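Local structure of NAD-dependent protein deacylase 2 (Archaeoglobus fulgidus, 4TWJ) at residues 102-107 / 114-119; 161-164 / 168-171; 89-94 / 244-249; 9-14 / 212-217. The protein removes acyl groups from lysine side chains of proteins such as the chromatin protein Alba, consuming NAD and releasing nicotinamide. One frame throughout, in Å; residues are numbered along the deposited sequence.

In the fold
Contacts 1 and 2 lie beside the predicted proton acceptor His118 and the bound acyl-lysine and touch through His118 O and Val163 N, 2.8 Å apart; contacts 3 and 4 pack together across the chain's centre from contact 2. All are partly buried; contacts 2 and 4 each include one exposed touching residue, 1 and 3 none. Contact 1, its centre about 6 Å from the chain's, is bridged by a polar bond and shares the parallel sheet with contact 4. Contact 2 is apolar, one valine meeting loop 168-171. Contact 3, its centre about 20 Å from the chain's, sets Met91 and Ile93 on helix 235-249, which also packs on contact 4, where Ile11 and Leu12 pack on Lys212 and Ile214.

Contact 1 of 4, residues 102-107 / 114-119; sequences IDMLHQ and VLELHG. With ACT (acetate ion), chain E.
Ile102 holds the tightly packed end, a methyl against two carbonyl oxygens: its CG2 lies 3.5 Å from His118 O and 3.6 Å from Gly119 O, at the type I turn 116-119. With CG1 between the backbone N and the carbonyl carbon (chi1 61°), CG2 is left to face that turn. Ile102 and His118, the predicted proton acceptor, both pack on the modified side chain of the bound peptide. Farther along, Val114 sets CG2 against His106 CB at 3.9 Å, while its CG1 lies beside the Gln107 amide. The partly exposed side is polar and more open. Gln107 bends at chi2 (94°) and gives Glu116 OE1 a 2.9 Å hydrogen bond from NE2; the acceptor lies in the amide plane, but the donor stands above the carboxylate, 81° out of its plane. A water joins the same OE1 to Met104 N. Replacing Gln107 by an alanine would probably cost Glu116 OE1 one of these two donors and uncover Val114 CG1. Asp103, an NAD-binding residue like Ile102, closes an Asx turn through OD2 onto Leu105 N, while OD1 bonds to Ser27 OG. An acetate, probably from the crystallisation liquor, accepts from Ile102 N. In this beta-alpha-beta unit strand 114-116 pairs with strand 94-99, on which His106 and Val114 pack, and helix 80-90 touches Leu105 and His106.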
loop_
_atom_site.group_PDB
_atom_site.type_symbol
_atom_site.label_atom_id
_atom_site.label_comp_id
_atom_site.label_asym_id
_atom_site.label_seq_id
_atom_site.Cartn_x
_atom_site.Cartn_y
_atom_site.Cartn_z
ATOM N N ILE A 102 -5.347 -1.439 1.177
ATOM C CA ILE A 102 -6.636 -0.864 1.571
ATOM C C ILE A 102 -6.993 -1.162 3.028
ATOM O O ILE A 102 -8.105 -0.860 3.468
ATOM C CB ILE A 102 -7.772 -1.374 0.654
ATOM C CG1 ILE A 102 -7.913 -2.901 0.729
ATOM C CG2 ILE A 102 -7.516 -0.934 -0.780
ATOM C CD1 ILE A 102 -9.230 -3.418 0.189
ATOM N N ASP A 103 -6.032 -1.716 3.765
ATOM C CA ASP A 103 -6.251 -2.247 5.116
ATOM C C ASP A 103 -5.943 -1.257 6.241
ATOM O O ASP A 103 -6.162 -1.572 7.412
ATOM C CB ASP A 103 -5.410 -3.518 5.316
ATOM C CG ASP A 103 -3.934 -3.313 4.987
ATOM O OD1 ASP A 103 -3.312 -4.249 4.455
ATOM O OD2 ASP A 103 -3.394 -2.218 5.239
ATOM N N MET A 104 -5.412 -0.084 5.889
ATOM C CA MET A 104 -5.112 0.989 6.850
ATOM C C MET A 104 -4.105 0.610 7.945
ATOM O O MET A 104 -4.053 1.258 8.990
ATOM C CB MET A 104 -6.405 1.514 7.491
ATOM C CG MET A 104 -7.460 1.941 6.485
ATOM S SD MET A 104 -8.985 2.463 7.285
ATOM C CE MET A 104 -8.498 4.058 7.925
ATOM N N LEU A 105 -3.293 -0.417 7.699
ATOM C CA LEU A 105 -2.315 -0.871 8.693
ATOM C C LEU A 105 -1.209 0.149 8.945
ATOM O O LEU A 105 -0.668 0.213 10.051
ATOM C CB LEU A 105 -1.700 -2.212 8.289
ATOM C CG LEU A 105 -2.629 -3.426 8.386
ATOM C CD1 LEU A 105 -1.952 -4.661 7.822
ATOM C CD2 LEU A 105 -3.054 -3.665 9.825
ATOM N N HIS A 106 -0.867 0.941 7.930
ATOM C CA HIS A 106 0.122 2.002 8.117
ATOM C C HIS A 106 -0.354 3.005 9.168
ATOM O O HIS A 106 0.386 3.328 10.101
ATOM C CB HIS A 106 0.432 2.721 6.799
ATOM C CG HIS A 106 1.279 1.919 5.858
ATOM N ND1 HIS A 106 2.546 1.490 6.182
ATOM C CD2 HIS A 106 1.048 1.489 4.594
ATOM C CE1 HIS A 106 3.056 0.819 5.164
ATOM N NE2 HIS A 106 2.168 0.804 4.187
ATOM N N GLN A 107 -1.592 3.472 9.021
ATOM C CA GLN A 107 -2.171 4.451 9.947
ATOM C C GLN A 107 -2.305 3.876 11.353
ATOM O O GLN A 107 -2.061 4.576 12.336
ATOM C CB GLN A 107 -3.545 4.934 9.468
ATOM C CG GLN A 107 -3.535 5.707 8.160
ATOM C CD GLN A 107 -3.794 4.813 6.969
ATOM O OE1 GLN A 107 -3.147 3.782 6.809
ATOM N NE2 GLN A 107 -4.759 5.190 6.138
ATOM N N VAL A 114 0.081 9.230 4.873
ATOM C CA VAL A 114 -0.179 8.022 4.086
ATOM C C VAL A 114 -1.063 8.351 2.884
ATOM O O VAL A 114 -2.170 8.877 3.040
ATOM C CB VAL A 114 -0.862 6.926 4.937
ATOM C CG1 VAL A 114 -1.145 5.683 4.102
ATOM C CG2 VAL A 114 -0.001 6.575 6.144
ATOM N N LEU A 115 -0.563 8.048 1.689
ATOM C CA LEU A 115 -1.307 8.251 0.451
ATOM C C LEU A 115 -1.874 6.916 -0.031
ATOM O O LEU A 115 -1.138 6.043 -0.503
ATOM C CB LEU A 115 -0.405 8.882 -0.615
ATOM C CG LEU A 115 0.120 10.278 -0.263
ATOM C CD1 LEU A 115 1.180 10.729 -1.259
ATOM C CD2 LEU A 115 -1.020 11.285 -0.201
ATOM N N GLU A 116 -3.189 6.764 0.114
ATOM C CA GLU A 116 -3.882 5.522 -0.226
ATOM C C GLU A 116 -4.306 5.537 -1.691
ATOM O O GLU A 116 -5.392 6.013 -2.042
ATOM C CB GLU A 116 -5.087 5.313 0.699
ATOM C CG GLU A 116 -4.687 5.050 2.143
ATOM C CD GLU A 116 -5.875 4.902 3.071
ATOM O OE1 GLU A 116 -5.900 3.921 3.840
ATOM O OE2 GLU A 116 -6.773 5.768 3.033
ATOM N N LEU A 117 -3.428 5.019 -2.544
ATOM C CA LEU A 117 -3.653 5.015 -3.986
ATOM C C LEU A 117 -4.937 4.311 -4.385
ATOM O O LEU A 117 -5.583 4.705 -5.351
ATOM C CB LEU A 117 -2.490 4.332 -4.703
ATOM C CG LEU A 117 -1.128 5.019 -4.616
ATOM C CD1 LEU A 117 -0.096 4.157 -5.329
ATOM C CD2 LEU A 117 -1.164 6.422 -5.196
ATOM N N HIS A 118 -5.294 3.266 -3.648
ATOM C CA HIS A 118 -6.457 2.456 -3.992
ATOM C C HIS A 118 -7.581 2.580 -2.974
ATOM O O HIS A 118 -8.461 1.714 -2.908
ATOM C CB HIS A 118 -6.029 1.005 -4.161
ATOM C CG HIS A 118 -5.018 0.811 -5.246
ATOM N ND1 HIS A 118 -4.014 -0.128 -5.173
ATOM C CD2 HIS A 118 -4.854 1.449 -6.430
ATOM C CE1 HIS A 118 -3.280 -0.069 -6.271
ATOM N NE2 HIS A 118 -3.768 0.880 -7.049
ATOM N N GLY A 119 -7.566 3.671 -2.213
ATOM C CA GLY A 119 -8.581 3.920 -1.195
ATOM C C GLY A 119 -8.481 2.965 -0.024
ATOM O O GLY A 119 -7.400 2.467 0.297
HETATM C C ACT E . -4.469 -4.956 0.666
HETATM O O ACT E . -4.642 -4.459 1.797
HETATM O OXT ACT E . -4.916 -4.409 -0.365
HETATM C CH3 ACT E . -3.706 -6.240 0.542
HETATM O O HOH W 1 -4.646 1.435 3.565
#

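Contact 2 of 4, residues 161-164 / 168-171; sequences RVVL and PLPQ
Val163 and Leu169 mark the closest backbone approach, their CA atoms 6.3 Å apart, with the chain already turned at Arg161 and no backbone hydrogen bond between the segments. Val163 carries the whole contact: its CB points toward the facing loop and its two methyls are divided between different partners. CG1, anti to the backbone N (chi1 179°), reaches Leu169 CD1 at 4.0 Å and also lies 3.8 Å from Pro168 O. CG2, on the other branch, meets the ring of Pro170 at CD, 3.6 Å away. The valine therefore has a leucine methyl on one branch and a proline ring carbon on the other, with the Pro168 carbonyl near both. The Val163 and Leu169 side chains cross at about a right angle, which is consistent with contact through a single methyl pair and not along their lengths. Pro168 takes part through its carbonyl oxygen, its CB pointing away.

Val163 O accepts a hydrogen bond from the modified side chain of the bound peptide, and Val162 and Leu169 pack on that side chain, consistent with these segments lining the acyl-lysine site. Val163 is also hydrogen-bonded through its backbone to His118, the predicted proton acceptor. Leu169 packs further on Leu117 and Pro198. In the fold, this pair of segments spans the passage from strand 158-162 to helix 171-182, with Pro170 at that helix's N-cap position.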
loop_
_atom_site.group_PDB
_atom_site.type_symbol
_atom_site.label_atom_id
_atom_site.label_comp_id
_atom_site.label_asym_id
_atom_site.label_seq_id
_atom_site.Cartn_x
_atom_site.Cartn_y
_atom_site.Cartn_z
ATOM N N ARG A 161 -15.130 2.271 -0.674
ATOM C CA ARG A 161 -14.380 3.294 -1.408
ATOM C C ARG A 161 -12.945 2.829 -1.656
ATOM O O ARG A 161 -11.966 3.467 -1.253
ATOM C CB ARG A 161 -14.446 4.640 -0.685
ATOM C CG ARG A 161 -15.835 5.233 -0.743
ATOM C CD ARG A 161 -15.891 6.655 -0.224
ATOM N NE ARG A 161 -17.280 7.092 -0.102
ATOM C CZ ARG A 161 -17.681 8.190 0.535
ATOM N NH1 ARG A 161 -16.800 9.000 1.118
ATOM N NH2 ARG A 161 -18.975 8.483 0.587
ATOM N N VAL A 162 -12.865 1.691 -2.332
ATOM C CA VAL A 162 -11.627 1.073 -2.756
ATOM C C VAL A 162 -11.615 1.161 -4.270
ATOM O O VAL A 162 -12.656 1.015 -4.912
ATOM C CB VAL A 162 -11.584 -0.403 -2.313
ATOM C CG1 VAL A 162 -10.494 -1.183 -3.043
ATOM C CG2 VAL A 162 -11.394 -0.491 -0.806
ATOM N N VAL A 163 -10.442 1.406 -4.839
ATOM C CA VAL A 163 -10.277 1.369 -6.283
ATOM C C VAL A 163 -10.180 -0.094 -6.698
ATOM O O VAL A 163 -9.208 -0.770 -6.366
ATOM C CB VAL A 163 -9.004 2.114 -6.727
ATOM C CG1 VAL A 163 -8.844 2.044 -8.240
ATOM C CG2 VAL A 163 -9.049 3.564 -6.263
ATOM N N LEU A 164 -11.195 -0.586 -7.405
ATOM C CA LEU A 164 -11.151 -1.929 -7.963
ATOM C C LEU A 164 -10.446 -1.877 -9.306
ATOM O O LEU A 164 -10.324 -0.810 -9.907
ATOM C CB LEU A 164 -12.563 -2.485 -8.154
ATOM C CG LEU A 164 -13.394 -2.596 -6.877
ATOM C CD1 LEU A 164 -14.785 -3.119 -7.203
ATOM C CD2 LEU A 164 -12.701 -3.485 -5.862
ATOM N N PRO A 168 -10.512 4.298 -12.256
ATOM C CA PRO A 168 -9.441 5.277 -12.113
ATOM C C PRO A 168 -9.141 5.547 -10.642
ATOM O O PRO A 168 -9.982 5.290 -9.776
ATOM C CB PRO A 168 -10.023 6.524 -12.783
ATOM C CG PRO A 168 -11.485 6.407 -12.556
ATOM C CD PRO A 168 -11.794 4.935 -12.612
ATOM N N LEU A 169 -7.948 6.054 -10.358
ATOM C CA LEU A 169 -7.552 6.318 -8.979
ATOM C C LEU A 169 -8.042 7.694 -8.555
ATOM O O LEU A 169 -8.285 8.550 -9.409
ATOM C CB LEU A 169 -6.032 6.248 -8.824
ATOM C CG LEU A 169 -5.442 4.846 -8.673
ATOM C CD1 LEU A 169 -5.705 3.972 -9.888
ATOM C CD2 LEU A 169 -3.950 4.954 -8.395
ATOM N N PRO A 170 -8.176 7.916 -7.236
ATOM C CA PRO A 170 -8.539 9.251 -6.762
ATOM C C PRO A 170 -7.495 10.276 -7.204
ATOM O O PRO A 170 -6.295 10.072 -6.999
ATOM C CB PRO A 170 -8.577 9.097 -5.235
ATOM C CG PRO A 170 -7.823 7.850 -4.937
ATOM C CD PRO A 170 -8.007 6.964 -6.127
ATOM N N GLN A 171 -7.960 11.358 -7.820
ATOM C CA GLN A 171 -7.081 12.287 -8.529
ATOM C C GLN A 171 -6.155 13.079 -7.615
ATOM O O GLN A 171 -4.970 13.240 -7.923
ATOM C CB GLN A 171 -7.908 13.246 -9.382
ATOM C CG GLN A 171 -8.610 12.554 -10.535
ATOM C CD GLN A 171 -9.494 13.483 -11.338
ATOM O OE1 GLN A 171 -9.601 14.677 -11.047
ATOM N NE2 GLN A 171 -10.128 12.938 -12.363
#

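Contact 3 of 4, residues 89-94 / 244-249; sequences ERMGIV and EEVKRL
Met91 and Ile93 both reach Val246 CG1, and the apolar part of the contact is built round that methyl. Ile93 CD1 meets it tip to tip at 3.4 Å, tighter than usual van der Waals contact, while Met91 CE comes in at 3.8 Å. Val246 offers this methyl because CG1 stands anti to the backbone N (chi1 172°). A second apolar touch pairs Met91 CE with Lys247 CG at 3.7 Å; the bend of Met91 at chi3 (67°) turns CE onto the helix.

The polar part lies at the margin. Lys247 runs past the methionine, NZ 3.8 Å from Met91 SD, and its ammonium forms a salt bridge with Glu87 of helix 80-90, adding an ionic link between the same two helices. Within 244-249, Arg248 NH1 and Glu245 OE1 form a long salt bridge of 3.3 Å, met on the anti side of the carboxylate.

Backbone bonding shapes the first segment: two bonds run back into the last helical turn, one of them Gly92 N to Glu89 O, and Gly92 has positive phi (85°). This is a Schellman motif, which closes helix 80-90 and sends the chain into strand 94-99 of the Rossmann-like sheet, beside C-terminal helix 235-249.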
loop_
_atom_site.group_PDB
_atom_site.type_symbol
_atom_site.label_atom_id
_atom_site.label_comp_id
_atom_site.label_asym_id
_atom_site.label_seq_id
_atom_site.Cartn_x
_atom_site.Cartn_y
_atom_site.Cartn_z
ATOM N N GLU A 89 9.248 7.825 9.863
ATOM C CA GLU A 89 8.510 9.085 9.748
ATOM C C GLU A 89 8.676 9.919 11.022
ATOM O O GLU A 89 8.927 11.124 10.958
ATOM C CB GLU A 89 7.028 8.824 9.456
ATOM C CG GLU A 89 6.206 10.085 9.217
ATOM C CD GLU A 89 4.770 9.799 8.812
ATOM O OE1 GLU A 89 4.330 8.634 8.879
ATOM O OE2 GLU A 89 4.065 10.754 8.427
ATOM N N ARG A 90 8.551 9.264 12.172
ATOM C CA ARG A 90 8.757 9.912 13.470
ATOM C C ARG A 90 10.145 10.552 13.563
ATOM O O ARG A 90 10.303 11.626 14.150
ATOM C CB ARG A 90 8.563 8.888 14.595
ATOM C CG ARG A 90 8.435 9.476 15.988
ATOM C CD ARG A 90 8.023 8.413 16.998
ATOM N NE ARG A 90 6.669 7.904 16.742
ATOM C CZ ARG A 90 6.354 6.685 16.293
ATOM N NH1 ARG A 90 5.076 6.374 16.107
ATOM N NH2 ARG A 90 7.284 5.769 16.030
ATOM N N MET A 91 11.139 9.898 12.963
ATOM C CA MET A 91 12.518 10.391 12.947
ATOM C C MET A 91 12.744 11.552 11.971
ATOM O O MET A 91 13.825 12.140 11.958
ATOM C CB MET A 91 13.481 9.250 12.598
ATOM C CG MET A 91 13.600 8.188 13.674
ATOM S SD MET A 91 14.384 6.685 13.071
ATOM C CE MET A 91 16.045 7.268 12.758
ATOM N N GLY A 92 11.741 11.864 11.151
ATOM C CA GLY A 92 11.832 12.946 10.173
ATOM C C GLY A 92 12.483 12.548 8.857
ATOM O O GLY A 92 12.799 13.408 8.033
ATOM N N ILE A 93 12.685 11.248 8.653
ATOM C CA ILE A 93 13.344 10.753 7.447
ATOM C C ILE A 93 12.321 10.484 6.352
ATOM O O ILE A 93 12.428 11.025 5.252
ATOM C CB ILE A 93 14.160 9.478 7.740
ATOM C CG1 ILE A 93 15.276 9.815 8.735
ATOM C CG2 ILE A 93 14.731 8.891 6.451
ATOM C CD1 ILE A 93 16.034 8.623 9.257
ATOM N N VAL A 94 11.338 9.646 6.656
ATOM C CA VAL A 94 10.287 9.323 5.694
ATOM C C VAL A 94 9.220 10.412 5.728
ATOM O O VAL A 94 8.606 10.660 6.763
ATOM C CB VAL A 94 9.687 7.925 5.967
ATOM C CG1 VAL A 94 8.388 7.706 5.199
ATOM C CG2 VAL A 94 10.707 6.852 5.611
ATOM N N GLU A 244 17.382 0.318 12.792
ATOM C CA GLU A 244 18.448 0.259 13.797
ATOM C C GLU A 244 19.771 0.789 13.236
ATOM O O GLU A 244 20.481 1.529 13.919
ATOM C CB GLU A 244 18.613 -1.167 14.342
ATOM C CG GLU A 244 17.421 -1.667 15.152
ATOM C CD GLU A 244 17.065 -0.771 16.331
ATOM O OE1 GLU A 244 17.677 -0.936 17.409
ATOM O OE2 GLU A 244 16.167 0.092 16.186
ATOM N N GLU A 245 20.082 0.439 11.990
ATOM C CA GLU A 245 21.305 0.912 11.339
ATOM C C GLU A 245 21.262 2.420 11.088
ATOM O O GLU A 245 22.258 3.117 11.290
ATOM C CB GLU A 245 21.538 0.159 10.027
ATOM C CG GLU A 245 22.844 0.479 9.315
ATOM C CD GLU A 245 24.086 -0.013 10.043
ATOM O OE1 GLU A 245 23.973 -0.766 11.035
ATOM O OE2 GLU A 245 25.195 0.355 9.606
ATOM N N VAL A 246 20.110 2.921 10.655
ATOM C CA VAL A 246 19.928 4.361 10.466
ATOM C C VAL A 246 20.157 5.100 11.787
ATOM O O VAL A 246 20.835 6.124 11.816
ATOM C CB VAL A 246 18.523 4.690 9.918
ATOM C CG1 VAL A 246 18.279 6.192 9.901
ATOM C CG2 VAL A 246 18.342 4.115 8.517
ATOM N N LYS A 247 19.598 4.579 12.877
ATOM C CA LYS A 247 19.796 5.191 14.192
ATOM C C LYS A 247 21.276 5.206 14.578
ATOM O O LYS A 247 21.766 6.204 15.103
ATOM C CB LYS A 247 18.960 4.487 15.266
ATOM C CG LYS A 247 17.475 4.800 15.174
ATOM C CD LYS A 247 16.659 3.929 16.116
ATOM C CE LYS A 247 15.166 4.183 15.979
ATOM N NZ LYS A 247 14.733 5.420 16.676
ATOM N N ARG A 248 21.987 4.119 14.293
ATOM C CA ARG A 248 23.426 4.064 14.570
ATOM C C ARG A 248 24.202 5.123 13.786
ATOM O O ARG A 248 25.084 5.788 14.333
ATOM C CB ARG A 248 23.993 2.673 14.270
ATOM C CG ARG A 248 23.521 1.589 15.222
ATOM C CD ARG A 248 24.232 0.271 14.960
ATOM N NE ARG A 248 23.555 -0.847 15.619
ATOM C CZ ARG A 248 22.692 -1.685 15.039
ATOM N NH1 ARG A 248 22.376 -1.575 13.750
ATOM N NH2 ARG A 248 22.142 -2.658 15.757
ATOM N N LEU A 249 23.866 5.287 12.510
ATOM C CA LEU A 249 24.524 6.289 11.670
ATOM C C LEU A 249 24.282 7.705 12.184
ATOM O O LEU A 249 25.136 8.579 12.022
ATOM C CB LEU A 249 24.040 6.175 10.219
ATOM C CG LEU A 249 24.449 4.893 9.497
ATOM C CD1 LEU A 249 23.657 4.742 8.206
ATOM C CD2 LEU A 249 25.945 4.861 9.216
#

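Contact 4 of 4, residues 9-14 / 212-217; sequences AEILAK and KMIIVN
Ile11 packs on Lys212 and Ile214 where helix 2-14 lies across the parallel sheet of the Rossmann-like NAD-binding domain. The short axes of helix 9-14 and strand 212-217 pass 9.6 Å apart, their directions 132° from each other. Ile11 has CG2 anti to the backbone N, with CG1 on the other branch (chi1 -73°) and CD1 extending beyond it. This spreads both branches over the strand: CG2 lies 3.6 Å from Lys212 CB, and CD1 reaches the same CB at 4.0 Å. Lys212 gives only this root of its side chain, because bends at chi2 and chi3 lead the amine away. Ile214 meets Ile11 tip to tip, its CD1 3.9 Å from Ile11 CG2; its CG1 stands anti to the carbonyl carbon (chi1 -58°), and from there the chain carries CD1 out to the helix. An alanine at Ile11 is likely to leave Lys212 CB and Ile214 CD1 without their covering methyls and open a gap between helix and strand. Strand 212-217 itself ends at Asn217, an NAD-binding residue well beyond the packed end. Leu12 adds a looser touch through its branch carbon, with CG 4.3 Å from Ile214 CD1.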
loop_
_atom_site.group_PDB
_atom_site.type_symbol
_atom_site.label_atom_id
_atom_site.label_comp_id
_atom_site.label_asym_id
_atom_site.label_seq_id
_atom_site.Cartn_x
_atom_site.Cartn_y
_atom_site.Cartn_z
ATOM N N ALA A 9 20.353 1.809 4.675
ATOM C CA ALA A 9 20.400 2.683 5.846
ATOM C C ALA A 9 21.192 3.962 5.572
ATOM O O ALA A 9 20.773 5.054 5.968
ATOM C CB ALA A 9 20.993 1.941 7.035
ATOM N N GLU A 10 22.332 3.821 4.897
ATOM C CA GLU A 10 23.147 4.972 4.505
ATOM C C GLU A 10 22.358 5.934 3.620
ATOM O O GLU A 10 22.370 7.148 3.843
ATOM C CB GLU A 10 24.426 4.525 3.784
ATOM C CG GLU A 10 25.517 4.014 4.714
ATOM C CD GLU A 10 26.750 3.511 3.978
ATOM O OE1 GLU A 10 27.016 3.975 2.846
ATOM O OE2 GLU A 10 27.465 2.653 4.543
ATOM N N ILE A 11 21.661 5.389 2.627
ATOM C CA ILE A 11 20.832 6.205 1.738
ATOM C C ILE A 11 19.775 6.970 2.536
ATOM O O ILE A 11 19.611 8.176 2.356
ATOM C CB ILE A 11 20.164 5.352 0.634
ATOM C CG1 ILE A 11 21.215 4.930 -0.400
ATOM C CG2 ILE A 11 19.039 6.121 -0.055
ATOM C CD1 ILE A 11 20.779 3.805 -1.314
ATOM N N LEU A 12 19.069 6.269 3.416
ATOM C CA LEU A 12 17.993 6.883 4.191
ATOM C C LEU A 12 18.516 7.919 5.185
ATOM O O LEU A 12 17.910 8.975 5.360
ATOM C CB LEU A 12 17.172 5.812 4.912
ATOM C CG LEU A 12 16.328 4.919 3.999
ATOM C CD1 LEU A 12 15.782 3.733 4.781
ATOM C CD2 LEU A 12 15.195 5.712 3.356
ATOM N N ALA A 13 19.645 7.624 5.822
ATOM C CA ALA A 13 20.241 8.546 6.795
ATOM C C ALA A 13 20.695 9.864 6.158
ATOM O O ALA A 13 20.635 10.917 6.799
ATOM C CB ALA A 13 21.400 7.873 7.515
ATOM N N LYS A 14 21.137 9.803 4.904
ATOM C CA LYS A 14 21.611 10.984 4.170
ATOM C C LYS A 14 20.509 11.748 3.427
ATOM O O LYS A 14 20.737 12.867 2.969
ATOM C CB LYS A 14 22.671 10.574 3.146
ATOM C CG LYS A 14 23.957 10.028 3.745
ATOM C CD LYS A 14 24.964 9.672 2.661
ATOM C CE LYS A 14 24.581 8.399 1.921
ATOM N NZ LYS A 14 25.438 8.159 0.729
ATOM N N LYS A 212 17.592 7.841 -5.138
ATOM C CA LYS A 212 18.228 6.559 -4.857
ATOM C C LYS A 212 17.124 5.546 -4.595
ATOM O O LYS A 212 16.208 5.807 -3.808
ATOM C CB LYS A 212 19.148 6.668 -3.647
ATOM C CG LYS A 212 20.269 7.690 -3.801
ATOM C CD LYS A 212 21.169 7.407 -4.991
ATOM C CE LYS A 212 21.893 6.080 -4.855
ATOM N NZ LYS A 212 23.002 5.953 -5.842
ATOM N N MET A 213 17.217 4.398 -5.259
ATOM C CA MET A 213 16.121 3.436 -5.311
ATOM C C MET A 213 16.443 2.183 -4.504
ATOM O O MET A 213 17.453 1.522 -4.749
ATOM C CB MET A 213 15.845 3.052 -6.765
ATOM C CG MET A 213 15.533 4.214 -7.694
ATOM S SD MET A 213 14.054 5.162 -7.274
ATOM C CE MET A 213 12.806 3.884 -7.364
ATOM N N ILE A 214 15.565 1.859 -3.554
ATOM C CA ILE A 214 15.713 0.687 -2.690
ATOM C C ILE A 214 14.485 -0.208 -2.855
ATOM O O ILE A 214 13.363 0.291 -2.912
ATOM C CB ILE A 214 15.824 1.091 -1.200
ATOM C CG1 ILE A 214 17.009 2.039 -0.975
ATOM C CG2 ILE A 214 15.956 -0.140 -0.311
ATOM C CD1 ILE A 214 16.905 2.848 0.295
ATOM N N ILE A 215 14.689 -1.522 -2.940
ATOM C CA ILE A 215 13.564 -2.459 -2.967
ATOM C C ILE A 215 13.769 -3.567 -1.937
ATOM O O ILE A 215 14.871 -4.100 -1.799
ATOM C CB ILE A 215 13.305 -3.022 -4.391
ATOM C CG1 ILE A 215 12.024 -3.858 -4.426
ATOM C CG2 ILE A 215 14.495 -3.819 -4.916
ATOM C CD1 ILE A 215 11.465 -4.012 -5.824
ATOM N N VAL A 216 12.701 -3.873 -1.202
ATOM C CA VAL A 216 12.684 -4.942 -0.214
ATOM C C VAL A 216 11.492 -5.843 -0.525
ATOM O O VAL A 216 10.346 -5.399 -0.463
ATOM C CB VAL A 216 12.542 -4.387 1.219
ATOM C CG1 VAL A 216 12.497 -5.521 2.239
ATOM C CG2 VAL A 216 13.674 -3.421 1.535
ATOM N N ASN A 217 11.773 -7.100 -0.864
ATOM C CA ASN A 217 10.742 -8.056 -1.252
ATOM C C ASN A 217 11.149 -9.467 -0.871
ATOM O O ASN A 217 12.335 -9.758 -0.749
ATOM C CB ASN A 217 10.519 -8.021 -2.767
ATOM C CG ASN A 217 9.433 -7.051 -3.194
ATOM O OD1 ASN A 217 8.415 -6.897 -2.521
ATOM N ND2 ASN A 217 9.627 -6.426 -4.351
#